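Local structure of DNA alpha-glucosyltransferase (Enterobacteria phage T4, 1XV5) at residues Y97-L101 with L126-T131; I108-Q114 with R134-S140; I195-R201 with S286-Y292; G227-V231 with M262-P266. The protein belongs to the GT-B clan of glycosyltransferases, with two Rossmann-like domains, and binds uridine-5'-diphosphate. All coordinates share one frame; numbering follows the deposited sequence.

Contact 1 (Y97-L101 with L126-T131); sequences YKKLL and LGLEET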
loop_
_atom_site.group_PDB
_atom_site.type_symbol
_atom_site.label_atom_id
_atom_site.label_comp_id
_atom_site.label_asym_id
_atom_site.label_seq_id
_atom_site.Cartn_x
_atom_site.Cartn_y
_atom_site.Cartn_z
ATOM N N TYR A 97 4.583 -16.433 19.299
ATOM C CA TYR A 97 5.277 -15.606 18.323
ATOM C C TYR A 97 6.601 -15.161 18.931
ATOM O O TYR A 97 7.638 -15.185 18.271
ATOM C CB TYR A 97 4.444 -14.381 17.935
ATOM C CG TYR A 97 5.216 -13.403 17.077
ATOM C CD1 TYR A 97 5.678 -12.199 17.602
ATOM C CD2 TYR A 97 5.543 -13.714 15.757
ATOM C CE1 TYR A 97 6.454 -11.328 16.836
ATOM C CE2 TYR A 97 6.322 -12.851 14.983
ATOM C CZ TYR A 97 6.774 -11.662 15.531
ATOM O OH TYR A 97 7.566 -10.817 14.785
ATOM N N LYS A 98 6.562 -14.763 20.198
ATOM C CA LYS A 98 7.772 -14.332 20.883
ATOM C C LYS A 98 8.741 -15.503 21.010
ATOM O O LYS A 98 9.955 -15.319 20.915
ATOM C CB LYS A 98 7.441 -13.776 22.270
ATOM C CG LYS A 98 6.653 -12.476 22.241
ATOM C CD LYS A 98 6.499 -11.891 23.636
ATOM C CE LYS A 98 5.756 -10.564 23.598
ATOM N NZ LYS A 98 5.653 -9.935 24.945
ATOM N N LYS A 99 8.206 -16.704 21.221
ATOM C CA LYS A 99 9.047 -17.889 21.344
ATOM C C LYS A 99 9.720 -18.155 20.004
ATOM O O LYS A 99 10.885 -18.560 19.947
ATOM C CB LYS A 99 8.223 -19.116 21.752
ATOM C CG LYS A 99 9.094 -20.305 22.133
ATOM C CD LYS A 99 8.330 -21.619 22.187
ATOM C CE LYS A 99 7.219 -21.618 23.208
ATOM N NZ LYS A 99 6.518 -22.936 23.190
ATOM N N LEU A 100 8.978 -17.931 18.924
ATOM C CA LEU A 100 9.513 -18.127 17.582
ATOM C C LEU A 100 10.747 -17.262 17.374
ATOM O O LEU A 100 11.777 -17.736 16.898
ATOM C CB LEU A 100 8.471 -17.756 16.525
ATOM C CG LEU A 100 7.553 -18.846 15.981
ATOM C CD1 LEU A 100 6.593 -18.230 14.969
ATOM C CD2 LEU A 100 8.385 -19.939 15.322
ATOM N N LEU A 101 10.629 -15.985 17.729
ATOM C CA LEU A 101 11.730 -15.041 17.584
ATOM C C LEU A 101 12.971 -15.517 18.331
ATOM O O LEU A 101 14.077 -15.482 17.796
ATOM C CB LEU A 101 11.315 -13.665 18.104
ATOM C CG LEU A 101 10.183 -12.959 17.353
ATOM C CD1 LEU A 101 9.845 -11.663 18.061
ATOM C CD2 LEU A 101 10.596 -12.688 15.913
ATOM N N LEU A 126 1.803 -6.169 18.686
ATOM C CA LEU A 126 2.298 -6.872 19.860
ATOM C C LEU A 126 3.598 -7.552 19.454
ATOM O O LEU A 126 3.672 -8.172 18.392
ATOM C CB LEU A 126 1.298 -7.928 20.340
ATOM C CG LEU A 126 0.021 -7.451 21.039
ATOM C CD1 LEU A 126 -0.832 -8.655 21.411
ATOM C CD2 LEU A 126 0.378 -6.654 22.282
ATOM N N GLY A 127 4.623 -7.420 20.290
ATOM C CA GLY A 127 5.899 -8.043 19.994
ATOM C C GLY A 127 6.740 -7.344 18.940
ATOM O O GLY A 127 7.686 -7.929 18.415
ATOM N N LEU A 128 6.411 -6.097 18.622
ATOM C CA LEU A 128 7.183 -5.365 17.623
ATOM C C LEU A 128 8.587 -5.064 18.145
ATOM O O LEU A 128 9.565 -5.133 17.399
ATOM C CB LEU A 128 6.484 -4.055 17.252
ATOM C CG LEU A 128 7.180 -3.241 16.154
ATOM C CD1 LEU A 128 7.356 -4.101 14.908
ATOM C CD2 LEU A 128 6.360 -2.001 15.838
ATOM N N GLU A 129 8.684 -4.733 19.430
ATOM C CA GLU A 129 9.976 -4.430 20.034
ATOM C C GLU A 129 10.904 -5.634 19.952
ATOM O O GLU A 129 12.067 -5.503 19.574
ATOM C CB GLU A 129 9.811 -4.010 21.500
ATOM C CG GLU A 129 11.136 -3.672 22.177
ATOM C CD GLU A 129 10.986 -3.224 23.623
ATOM O OE1 GLU A 129 12.015 -2.870 24.235
ATOM O OE2 GLU A 129 9.851 -3.224 24.146
ATOM N N GLU A 130 10.385 -6.806 20.307
ATOM C CA GLU A 130 11.176 -8.029 20.272
ATOM C C GLU A 130 11.586 -8.359 18.844
ATOM O O GLU A 130 12.667 -8.890 18.599
ATOM C CB GLU A 130 10.385 -9.197 20.868
ATOM C CG GLU A 130 10.193 -9.103 22.375
ATOM C CD GLU A 130 8.939 -8.351 22.779
ATOM O OE1 GLU A 130 8.514 -7.435 22.045
ATOM O OE2 GLU A 130 8.385 -8.673 23.848
ATOM N N THR A 131 10.708 -8.034 17.904
ATOM C CA THR A 131 10.972 -8.287 16.498
ATOM C C THR A 131 12.117 -7.394 16.034
ATOM O O THR A 131 13.036 -7.843 15.342
ATOM C CB THR A 131 9.719 -7.991 15.650
ATOM O OG1 THR A 131 8.626 -8.789 16.124
ATOM C CG2 THR A 131 9.977 -8.308 14.182
#
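The phenol of Y97 donates a hydrogen bond to the hydroxyl of T131, with Y97 OH 2.7 Å from T131 OG1. T131 OG1, having accepted that bond, donates its own to G127 O, 2.6 Å away at the start of the same helix. This chain of two hydrogen bonds joins two helices, 91-103 and 128-134, that lie on the same side of the parallel sheet in a Rossmann-like domain. G127 is the N-cap of the second helix, and its oxygen takes two bonds from T131: the backbone N arrives from one face of the carbonyl plane and the hydroxyl from the other, tilted 31° from that plane. The first torsion of Y97 sets its CG opposite the backbone N (chi1 172°), which swings the ring across the gap until its edge, in plane, meets both T131 OG1 and G127 O. Phenol and threonine side chains cross nearly at right angles.

Farther out toward the surface, the extended chain of K98 reaches E130, whose own chain bends at chi2 to meet it. K98 NZ and E130 OE2 form a salt bridge at 3.2 Å, though the hydrogen bond within it is weak.

Beneath the polar pairs comes packing. Y97, L101 and T131 all rest on I81 of strand 78-83, so the linked hydroxyls lie close to the sheet. L101 stands over one face of the tyrosine ring, toward its rim, while its CD1 branch reaches across to the second helix, 3.8 Å from E130 CB and 3.7 Å from T131 OG1.

Contact 2 (I108-Q114 with R134-S140); sequences IRVVVYQ and RADVIFS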
loop_
_atom_site.group_PDB
_atom_site.type_symbol
_atom_site.label_atom_id
_atom_site.label_comp_id
_atom_site.label_asym_id
_atom_site.label_seq_id
_atom_site.Cartn_x
_atom_site.Cartn_y
_atom_site.Cartn_z
ATOM N N ILE A 108 20.365 -17.252 10.666
ATOM C CA ILE A 108 19.388 -16.708 9.731
ATOM C C ILE A 108 19.342 -15.185 9.818
ATOM O O ILE A 108 19.284 -14.617 10.911
ATOM C CB ILE A 108 17.978 -17.289 10.007
ATOM C CG1 ILE A 108 17.947 -18.767 9.604
ATOM C CG2 ILE A 108 16.924 -16.499 9.244
ATOM C CD1 ILE A 108 16.642 -19.483 9.918
ATOM N N ARG A 109 19.375 -14.524 8.665
ATOM C CA ARG A 109 19.331 -13.068 8.640
ATOM C C ARG A 109 17.880 -12.616 8.666
ATOM O O ARG A 109 17.135 -12.828 7.712
ATOM C CB ARG A 109 20.032 -12.528 7.387
ATOM C CG ARG A 109 20.092 -11.007 7.333
ATOM C CD ARG A 109 21.128 -10.509 6.336
ATOM N NE ARG A 109 22.481 -10.909 6.717
ATOM C CZ ARG A 109 23.587 -10.504 6.101
ATOM N NH1 ARG A 109 23.512 -9.678 5.066
ATOM N NH2 ARG A 109 24.773 -10.930 6.518
ATOM N N VAL A 110 17.482 -11.996 9.770
ATOM C CA VAL A 110 16.114 -11.531 9.927
ATOM C C VAL A 110 15.946 -10.095 9.452
ATOM O O VAL A 110 16.607 -9.183 9.945
ATOM C CB VAL A 110 15.667 -11.631 11.396
ATOM C CG1 VAL A 110 14.274 -11.053 11.560
ATOM C CG2 VAL A 110 15.698 -13.088 11.844
ATOM N N VAL A 111 15.052 -9.909 8.490
ATOM C CA VAL A 111 14.787 -8.593 7.937
ATOM C C VAL A 111 13.398 -8.138 8.369
ATOM O O VAL A 111 12.411 -8.846 8.166
ATOM C CB VAL A 111 14.849 -8.624 6.399
ATOM C CG1 VAL A 111 14.628 -7.227 5.843
ATOM C CG2 VAL A 111 16.192 -9.180 5.951
ATOM N N VAL A 112 13.322 -6.959 8.971
ATOM C CA VAL A 112 12.040 -6.444 9.418
ATOM C C VAL A 112 11.641 -5.183 8.672
ATOM O O VAL A 112 12.388 -4.205 8.632
ATOM C CB VAL A 112 12.058 -6.135 10.924
ATOM C CG1 VAL A 112 10.720 -5.548 11.344
ATOM C CG2 VAL A 112 12.351 -7.408 11.709
ATOM N N TYR A 113 10.457 -5.224 8.070
ATOM C CA TYR A 113 9.923 -4.087 7.333
ATOM C C TYR A 113 8.762 -3.493 8.120
ATOM O O TYR A 113 7.827 -4.212 8.489
ATOM C CB TYR A 113 9.383 -4.524 5.967
ATOM C CG TYR A 113 10.403 -4.724 4.868
ATOM C CD1 TYR A 113 10.717 -3.688 3.984
ATOM C CD2 TYR A 113 11.007 -5.966 4.669
ATOM C CE1 TYR A 113 11.601 -3.890 2.920
ATOM C CE2 TYR A 113 11.891 -6.179 3.613
ATOM C CZ TYR A 113 12.181 -5.140 2.740
ATOM O OH TYR A 113 13.022 -5.358 1.677
ATOM N N GLN A 114 8.823 -2.195 8.391
ATOM C CA GLN A 114 7.726 -1.535 9.080
ATOM C C GLN A 114 6.938 -0.859 7.970
ATOM O O GLN A 114 7.382 0.134 7.396
ATOM C CB GLN A 114 8.221 -0.487 10.074
ATOM C CG GLN A 114 7.062 0.232 10.740
ATOM C CD GLN A 114 6.028 -0.745 11.269
ATOM O OE1 GLN A 114 6.298 -1.514 12.195
ATOM N NE2 GLN A 114 4.844 -0.732 10.673
ATOM N N ARG A 134 15.618 -8.465 17.269
ATOM C CA ARG A 134 16.183 -9.648 16.626
ATOM C C ARG A 134 16.620 -9.337 15.198
ATOM O O ARG A 134 17.501 -9.994 14.647
ATOM C CB ARG A 134 15.155 -10.785 16.599
ATOM C CG ARG A 134 15.593 -12.002 15.784
ATOM C CD ARG A 134 16.840 -12.649 16.371
ATOM N NE ARG A 134 17.321 -13.778 15.573
ATOM C CZ ARG A 134 17.988 -13.668 14.429
ATOM N NH1 ARG A 134 18.381 -14.758 13.782
ATOM N NH2 ARG A 134 18.270 -12.472 13.929
ATOM N N ALA A 135 15.998 -8.324 14.609
ATOM C CA ALA A 135 16.291 -7.935 13.237
ATOM C C ALA A 135 17.750 -7.591 12.963
ATOM O O ALA A 135 18.410 -6.924 13.757
ATOM C CB ALA A 135 15.407 -6.758 12.838
ATOM N N ASP A 136 18.238 -8.056 11.819
ATOM C CA ASP A 136 19.600 -7.777 11.388
ATOM C C ASP A 136 19.527 -6.610 10.411
ATOM O O ASP A 136 20.519 -5.927 10.159
ATOM C CB ASP A 136 20.206 -8.997 10.694
ATOM C CG ASP A 136 20.373 -10.172 11.631
ATOM O OD1 ASP A 136 19.620 -11.159 11.500
ATOM O OD2 ASP A 136 21.257 -10.104 12.511
ATOM N N VAL A 137 18.333 -6.397 9.865
ATOM C CA VAL A 137 18.081 -5.320 8.915
ATOM C C VAL A 137 16.673 -4.787 9.172
ATOM O O VAL A 137 15.722 -5.563 9.276
ATOM C CB VAL A 137 18.148 -5.822 7.453
ATOM C CG1 VAL A 137 17.950 -4.655 6.490
ATOM C CG2 VAL A 137 19.487 -6.509 7.190
ATOM N N ILE A 138 16.545 -3.467 9.264
ATOM C CA ILE A 138 15.251 -2.838 9.515
ATOM C C ILE A 138 14.944 -1.783 8.453
ATOM O O ILE A 138 15.813 -0.983 8.107
ATOM C CB ILE A 138 15.238 -2.148 10.890
ATOM C CG1 ILE A 138 15.609 -3.156 11.979
ATOM C CG2 ILE A 138 13.864 -1.545 11.160
ATOM C CD1 ILE A 138 15.856 -2.518 13.332
ATOM N N PHE A 139 13.709 -1.788 7.953
ATOM C CA PHE A 139 13.267 -0.828 6.935
ATOM C C PHE A 139 12.010 -0.075 7.383
ATOM O O PHE A 139 11.157 -0.634 8.079
ATOM C CB PHE A 139 12.897 -1.526 5.622
ATOM C CG PHE A 139 14.059 -2.074 4.845
ATOM C CD1 PHE A 139 14.365 -3.431 4.894
ATOM C CD2 PHE A 139 14.792 -1.255 3.991
ATOM C CE1 PHE A 139 15.378 -3.965 4.097
ATOM C CE2 PHE A 139 15.807 -1.779 3.193
ATOM C CZ PHE A 139 16.098 -3.138 3.243
ATOM N N SER A 140 11.892 1.182 6.959
ATOM C CA SER A 140 10.715 1.996 7.262
ATOM C C SER A 140 10.458 2.926 6.076
ATOM O O SER A 140 11.340 3.137 5.248
ATOM C CB SER A 140 10.919 2.828 8.529
ATOM O OG SER A 140 11.728 3.963 8.280
#
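V110 O is gripped by two successive amides: D136 N lies 2.7 Å from V110 O, and V137 N lies farther from V110 O, at 3.3 Å. A second doubly held atom lies beside it: D136 OD1 accepts from V110 N at 2.9 Å through its anti lone pair, and from R134 NH2, which comes from above the carboxylate plane as part of a salt bridge. The aspartate thus embraces V110 with backbone N and carboxylate together, between helix 128-134 and the strand that follows it. The same guanidinium sends NH1 to I108 O at 3.0 Å, close to its own plane, and V110 CG2 lies over one of its faces. Backbone, carboxylate and valine therefore fix the arginine's flat end from several directions.

Beyond this junction the two strands run as parallel neighbours, their directions 14° apart, in the Rossmann-like pattern. V112 bonds across to the neighbouring strand with both its backbone N and O, the N to V137 O and the O to F139 N. On the face bearing V111, V137, Y113 and F139, the two rings form an offset stack, with planes 12° apart and centroids separated by 4.5 Å. F139 also turns an edge to V111 CG1. On the face of V112, the branch CG2 presses tightly on A135 CB at 3.3 Å.

Strand 78-83 flanks the pair beyond 108-114, and strand 172-174 continues the sheet beyond 137-140. Helix 388-399 covers the aromatic face: I399 packs on V111, Y113 and F139, while Q395 bonds to the hydroxyl of Y113.

Contact 3 (I195-R201 with S286-Y292); sequences INMNINR and SKSGFGY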
loop_
_atom_site.group_PDB
_atom_site.type_symbol
_atom_site.label_atom_id
_atom_site.label_comp_id
_atom_site.label_asym_id
_atom_site.label_seq_id
_atom_site.Cartn_x
_atom_site.Cartn_y
_atom_site.Cartn_z
ATOM N N ILE A 195 -11.752 3.386 -23.304
ATOM C CA ILE A 195 -11.905 4.083 -22.030
ATOM C C ILE A 195 -13.093 5.041 -21.941
ATOM O O ILE A 195 -13.302 5.870 -22.823
ATOM C CB ILE A 195 -10.610 4.859 -21.693
ATOM C CG1 ILE A 195 -9.451 3.873 -21.532
ATOM C CG2 ILE A 195 -10.797 5.680 -20.417
ATOM C CD1 ILE A 195 -8.112 4.533 -21.300
ATOM N N ASN A 196 -13.869 4.911 -20.867
ATOM C CA ASN A 196 -15.021 5.784 -20.653
ATOM C C ASN A 196 -14.502 7.016 -19.919
ATOM O O ASN A 196 -14.280 6.984 -18.711
ATOM C CB ASN A 196 -16.082 5.089 -19.798
ATOM C CG ASN A 196 -17.369 5.891 -19.704
ATOM O OD1 ASN A 196 -17.351 7.122 -19.746
ATOM N ND2 ASN A 196 -18.496 5.194 -19.565
ATOM N N MET A 197 -14.313 8.099 -20.662
ATOM C CA MET A 197 -13.796 9.344 -20.106
ATOM C C MET A 197 -14.632 9.977 -18.993
ATOM O O MET A 197 -14.112 10.766 -18.206
ATOM C CB MET A 197 -13.607 10.367 -21.233
ATOM C CG MET A 197 -12.560 9.971 -22.262
ATOM S SD MET A 197 -10.914 9.821 -21.535
ATOM C CE MET A 197 -10.086 8.809 -22.748
ATOM N N ASN A 198 -15.914 9.637 -18.911
ATOM C CA ASN A 198 -16.759 10.237 -17.883
ATOM C C ASN A 198 -16.731 9.526 -16.536
ATOM O O ASN A 198 -17.364 9.977 -15.584
ATOM C CB ASN A 198 -18.203 10.344 -18.377
ATOM C CG ASN A 198 -18.327 11.223 -19.606
ATOM O OD1 ASN A 198 -17.563 12.174 -19.781
ATOM N ND2 ASN A 198 -19.299 10.920 -20.456
ATOM N N ILE A 199 -15.988 8.428 -16.451
ATOM C CA ILE A 199 -15.893 7.687 -15.199
ATOM C C ILE A 199 -14.684 8.141 -14.389
ATOM O O ILE A 199 -13.556 8.165 -14.890
ATOM C CB ILE A 199 -15.760 6.165 -15.443
ATOM C CG1 ILE A 199 -16.914 5.670 -16.316
ATOM C CG2 ILE A 199 -15.724 5.430 -14.109
ATOM C CD1 ILE A 199 -18.297 5.980 -15.771
ATOM N N ASN A 200 -14.934 8.505 -13.135
ATOM C CA ASN A 200 -13.889 8.948 -12.226
ATOM C C ASN A 200 -13.900 7.932 -11.096
ATOM O O ASN A 200 -14.852 7.865 -10.323
ATOM C CB ASN A 200 -14.210 10.357 -11.723
ATOM C CG ASN A 200 -14.338 11.355 -12.860
ATOM O OD1 ASN A 200 -15.409 11.516 -13.454
ATOM N ND2 ASN A 200 -13.238 12.012 -13.185
ATOM N N ARG A 201 -12.836 7.142 -11.012
ATOM C CA ARG A 201 -12.759 6.071 -10.026
ATOM C C ARG A 201 -11.676 6.251 -8.969
ATOM O O ARG A 201 -10.485 6.305 -9.273
ATOM C CB ARG A 201 -12.567 4.744 -10.774
ATOM C CG ARG A 201 -12.747 3.463 -9.953
ATOM C CD ARG A 201 -12.532 2.234 -10.844
ATOM N NE ARG A 201 -13.425 2.229 -12.007
ATOM C CZ ARG A 201 -14.668 1.749 -12.010
ATOM N NH1 ARG A 201 -15.189 1.213 -10.913
ATOM N NH2 ARG A 201 -15.409 1.836 -13.109
ATOM N N SER A 286 -8.787 0.271 -15.742
ATOM C CA SER A 286 -8.156 0.401 -17.052
ATOM C C SER A 286 -9.126 0.956 -18.090
ATOM O O SER A 286 -8.707 1.431 -19.150
ATOM C CB SER A 286 -7.624 -0.956 -17.529
ATOM O OG SER A 286 -8.695 -1.827 -17.863
ATOM N N LYS A 287 -10.418 0.886 -17.788
ATOM C CA LYS A 287 -11.443 1.384 -18.699
ATOM C C LYS A 287 -12.098 2.654 -18.173
ATOM O O LYS A 287 -13.115 3.099 -18.702
ATOM C CB LYS A 287 -12.506 0.300 -18.939
ATOM C CG LYS A 287 -11.971 -0.907 -19.716
ATOM C CD LYS A 287 -13.022 -2.004 -19.905
ATOM C CE LYS A 287 -13.372 -2.681 -18.590
ATOM N NZ LYS A 287 -14.236 -3.884 -18.788
ATOM N N SER A 288 -11.503 3.233 -17.130
ATOM C CA SER A 288 -12.014 4.460 -16.520
ATOM C C SER A 288 -11.152 5.644 -16.945
ATOM O O SER A 288 -9.925 5.558 -16.967
ATOM C CB SER A 288 -12.004 4.340 -14.997
ATOM O OG SER A 288 -12.805 3.255 -14.568
ATOM N N GLY A 289 -11.799 6.753 -17.276
ATOM C CA GLY A 289 -11.060 7.921 -17.716
ATOM C C GLY A 289 -10.037 8.439 -16.725
ATOM O O GLY A 289 -8.881 8.693 -17.080
ATOM N N PHE A 290 -10.453 8.591 -15.472
ATOM C CA PHE A 290 -9.559 9.116 -14.458
ATOM C C PHE A 290 -9.609 8.347 -13.151
ATOM O O PHE A 290 -10.685 8.016 -12.652
ATOM C CB PHE A 290 -9.877 10.598 -14.224
ATOM C CG PHE A 290 -9.830 11.411 -15.478
ATOM C CD1 PHE A 290 -10.928 11.463 -16.334
ATOM C CD2 PHE A 290 -8.649 12.036 -15.865
ATOM C CE1 PHE A 290 -10.843 12.117 -17.567
ATOM C CE2 PHE A 290 -8.557 12.690 -17.093
ATOM C CZ PHE A 290 -9.654 12.728 -17.944
ATOM N N GLY A 291 -8.423 8.049 -12.628
ATOM C CA GLY A 291 -8.297 7.329 -11.375
ATOM C C GLY A 291 -7.831 8.300 -10.309
ATOM O O GLY A 291 -6.984 9.159 -10.567
ATOM N N TYR A 292 -8.368 8.153 -9.104
ATOM C CA TYR A 292 -8.029 9.044 -8.008
ATOM C C TYR A 292 -7.412 8.340 -6.814
ATOM O O TYR A 292 -7.896 7.305 -6.365
ATOM C CB TYR A 292 -9.281 9.783 -7.538
ATOM C CG TYR A 292 -9.895 10.684 -8.582
ATOM C CD1 TYR A 292 -9.885 12.069 -8.425
ATOM C CD2 TYR A 292 -10.484 10.153 -9.729
ATOM C CE1 TYR A 292 -10.449 12.910 -9.387
ATOM C CE2 TYR A 292 -11.051 10.982 -10.699
ATOM C CZ TYR A 292 -11.029 12.358 -10.519
ATOM O OH TYR A 292 -11.586 13.183 -11.474
#
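R201 begins beside S288, its CB 4.1 Å from S288 OG, and the chain then curls round that hydroxyl. With CG opposite the backbone N (chi1 -168°) it runs straight to a bend at chi3. CD passes the serine oxygen, and NE donates to S288 OG at 2.8 Å, almost exactly in the guanidinium plane, with an N-H...O angle of 167°. NH2 adds a weak bond to the same oxygen, while NH1 continues to E233 in a salt bridge. S288 OG is also bonded to R284 O, so the serine links the arginine to helix 278-286.

The backbones form a parallel pair interrupted by a beta bulge, where the register slips by two residues between N196 and N200. A type I turn from N196 to I199 takes up the slack, and N196 OD1 closes an Asx turn on N198 N. N196 O is shared: I199 N and G289 N reach it from opposite faces of the carbonyl plane, the latter at 2.9 Å. After the slip regular pairing resumes, with R201 N bonded to F290 O and Y292 N to R201 O.

Side chains fill in around this frame. I195 CG2 lies 3.5 Å from G289 N, and M197 makes an oblique Met-aromatic contact with F290, its SD 5.5 Å from the ring centroid. N200 CB meets Y292 CE2 at 3.4 Å.

In the second Rossmann-like sheet, strand 229-233 lies beyond 199-203 and strand 319-323 beyond 288-293. F290 packs on helix 354-365, I195 and M197 on helix 368-386, and Y292 on helix 212-223.

Contact 4 (G227-V231 with M262-P266); sequences GKSTV and MNLAP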
loop_
_atom_site.group_PDB
_atom_site.type_symbol
_atom_site.label_atom_id
_atom_site.label_comp_id
_atom_site.label_asym_id
_atom_site.label_seq_id
_atom_site.Cartn_x
_atom_site.Cartn_y
_atom_site.Cartn_z
ATOM N N GLY A 227 -21.939 16.407 -15.350
ATOM C CA GLY A 227 -22.497 15.212 -15.960
ATOM C C GLY A 227 -21.591 13.999 -15.903
ATOM O O GLY A 227 -21.822 13.006 -16.601
ATOM N N LYS A 228 -20.560 14.069 -15.066
ATOM C CA LYS A 228 -19.614 12.966 -14.926
ATOM C C LYS A 228 -20.067 12.000 -13.837
ATOM O O LYS A 228 -20.968 12.309 -13.053
ATOM C CB LYS A 228 -18.227 13.507 -14.583
ATOM C CG LYS A 228 -17.761 14.645 -15.472
ATOM C CD LYS A 228 -17.603 14.205 -16.913
ATOM C CE LYS A 228 -17.078 15.349 -17.769
ATOM N NZ LYS A 228 -16.759 14.898 -19.154
ATOM N N SER A 229 -19.431 10.834 -13.786
ATOM C CA SER A 229 -19.773 9.824 -12.794
ATOM C C SER A 229 -18.601 9.524 -11.875
ATOM O O SER A 229 -17.444 9.558 -12.293
ATOM C CB SER A 229 -20.202 8.525 -13.481
ATOM O OG SER A 229 -21.284 8.752 -14.362
ATOM N N THR A 230 -18.911 9.226 -10.620
ATOM C CA THR A 230 -17.883 8.903 -9.647
ATOM C C THR A 230 -18.148 7.572 -8.969
ATOM O O THR A 230 -19.266 7.287 -8.538
ATOM C CB THR A 230 -17.770 9.990 -8.560
ATOM O OG1 THR A 230 -17.260 11.192 -9.146
ATOM C CG2 THR A 230 -16.836 9.540 -7.441
ATOM N N VAL A 231 -17.099 6.761 -8.901
ATOM C CA VAL A 231 -17.144 5.459 -8.262
ATOM C C VAL A 231 -15.994 5.454 -7.267
ATOM O O VAL A 231 -14.910 5.970 -7.553
ATOM C CB VAL A 231 -16.927 4.310 -9.274
ATOM C CG1 VAL A 231 -16.844 2.976 -8.534
ATOM C CG2 VAL A 231 -18.060 4.286 -10.289
ATOM N N MET A 262 -24.837 -0.816 -9.890
ATOM C CA MET A 262 -24.271 0.525 -9.841
ATOM C C MET A 262 -24.828 1.382 -10.961
ATOM O O MET A 262 -24.932 0.942 -12.105
ATOM C CB MET A 262 -22.752 0.476 -9.958
ATOM C CG MET A 262 -22.044 0.617 -8.640
ATOM S SD MET A 262 -20.274 0.818 -8.849
ATOM C CE MET A 262 -19.697 -0.652 -8.003
ATOM N N ASN A 263 -25.192 2.610 -10.621
ATOM C CA ASN A 263 -25.728 3.535 -11.601
ATOM C C ASN A 263 -24.568 4.419 -12.049
ATOM O O ASN A 263 -24.184 5.351 -11.343
ATOM C CB ASN A 263 -26.836 4.377 -10.965
ATOM C CG ASN A 263 -27.657 5.123 -11.991
ATOM O OD1 ASN A 263 -28.684 5.720 -11.665
ATOM N ND2 ASN A 263 -27.209 5.098 -13.241
ATOM N N LEU A 264 -24.007 4.117 -13.218
ATOM C CA LEU A 264 -22.871 4.874 -13.735
ATOM C C LEU A 264 -23.275 6.006 -14.668
ATOM O O LEU A 264 -22.445 6.557 -15.394
ATOM C CB LEU A 264 -21.908 3.931 -14.458
ATOM C CG LEU A 264 -21.415 2.752 -13.611
ATOM C CD1 LEU A 264 -20.391 1.948 -14.395
ATOM C CD2 LEU A 264 -20.808 3.271 -12.318
ATOM N N ALA A 265 -24.551 6.360 -14.630
ATOM C CA ALA A 265 -25.077 7.420 -15.471
ATOM C C ALA A 265 -24.891 8.790 -14.818
ATOM O O ALA A 265 -24.546 8.889 -13.641
ATOM C CB ALA A 265 -26.553 7.165 -15.742
ATOM N N PRO A 266 -25.106 9.869 -15.586
ATOM C CA PRO A 266 -24.960 11.231 -15.066
ATOM C C PRO A 266 -25.960 11.544 -13.954
ATOM O O PRO A 266 -26.968 10.857 -13.798
ATOM C CB PRO A 266 -25.200 12.098 -16.300
ATOM C CG PRO A 266 -24.713 11.235 -17.418
ATOM C CD PRO A 266 -25.277 9.887 -17.049
#
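S229 and V231, both buried on one strand of the second Rossmann-like sheet, form the inner half of this contact with the loop that precedes strand 270-273. S229 OG donates to L264 O at 2.7 Å, approaching from well above the carbonyl plane, 64° out of it. With chi1 at -57° the hydroxyl stands opposite its own carbonyl carbon, turned to the loop. Two residues on, V231 divides its branches: CG2 meets CD2 of the otherwise exposed L264 at 3.6 Å, and CG1 lies 4.1 Å from M262 SD, the valine and methionine crossing at about a right angle.

The other end lies on the solvent side and has no hydrogen bond between the segments: exposed P266 sets CB and CG against G227 O, with CG at 3.5 Å. G227, at positive phi (85°), is the C' residue of the Schellman motif that ends helix 212-223, so the proline covers the bend between helix and strand.

Strand and loop share no backbone-to-backbone bond here. The strand's peptide groups pair instead with N198 and strand 199-203 and, through T230, with Q271. Between these two segments the hold is one serine hydroxyl on a backbone carbonyl and a few apolar contacts, side-chain-to-backbone bonding rather than sheet pairing.

Overall arrangement
The four contacts fall into two groups on opposite sides of the chain's centre, one in each Rossmann-like domain of the GT-B fold. Contacts 1 and 2 interlock, their segments alternating along the chain, and meet where T131 CG2 packs 3.5 Å from V112 CG2. Contacts 3 and 4 both reach the second sheet, where strands 199-203 and 229-233 are neighbours: N200 N lies 2.8 Å from S229 O and N198 O lies 2.9 Å from S229 N, both probable hydrogen bonds. Between the groups, contacts 2 and 3 approach no nearer than about 22 Å between nearest atoms. Uridine-5'-diphosphate lies about 10 Å from the side chains of Q114 and of R201, and about 12 Å from the side chain of V231.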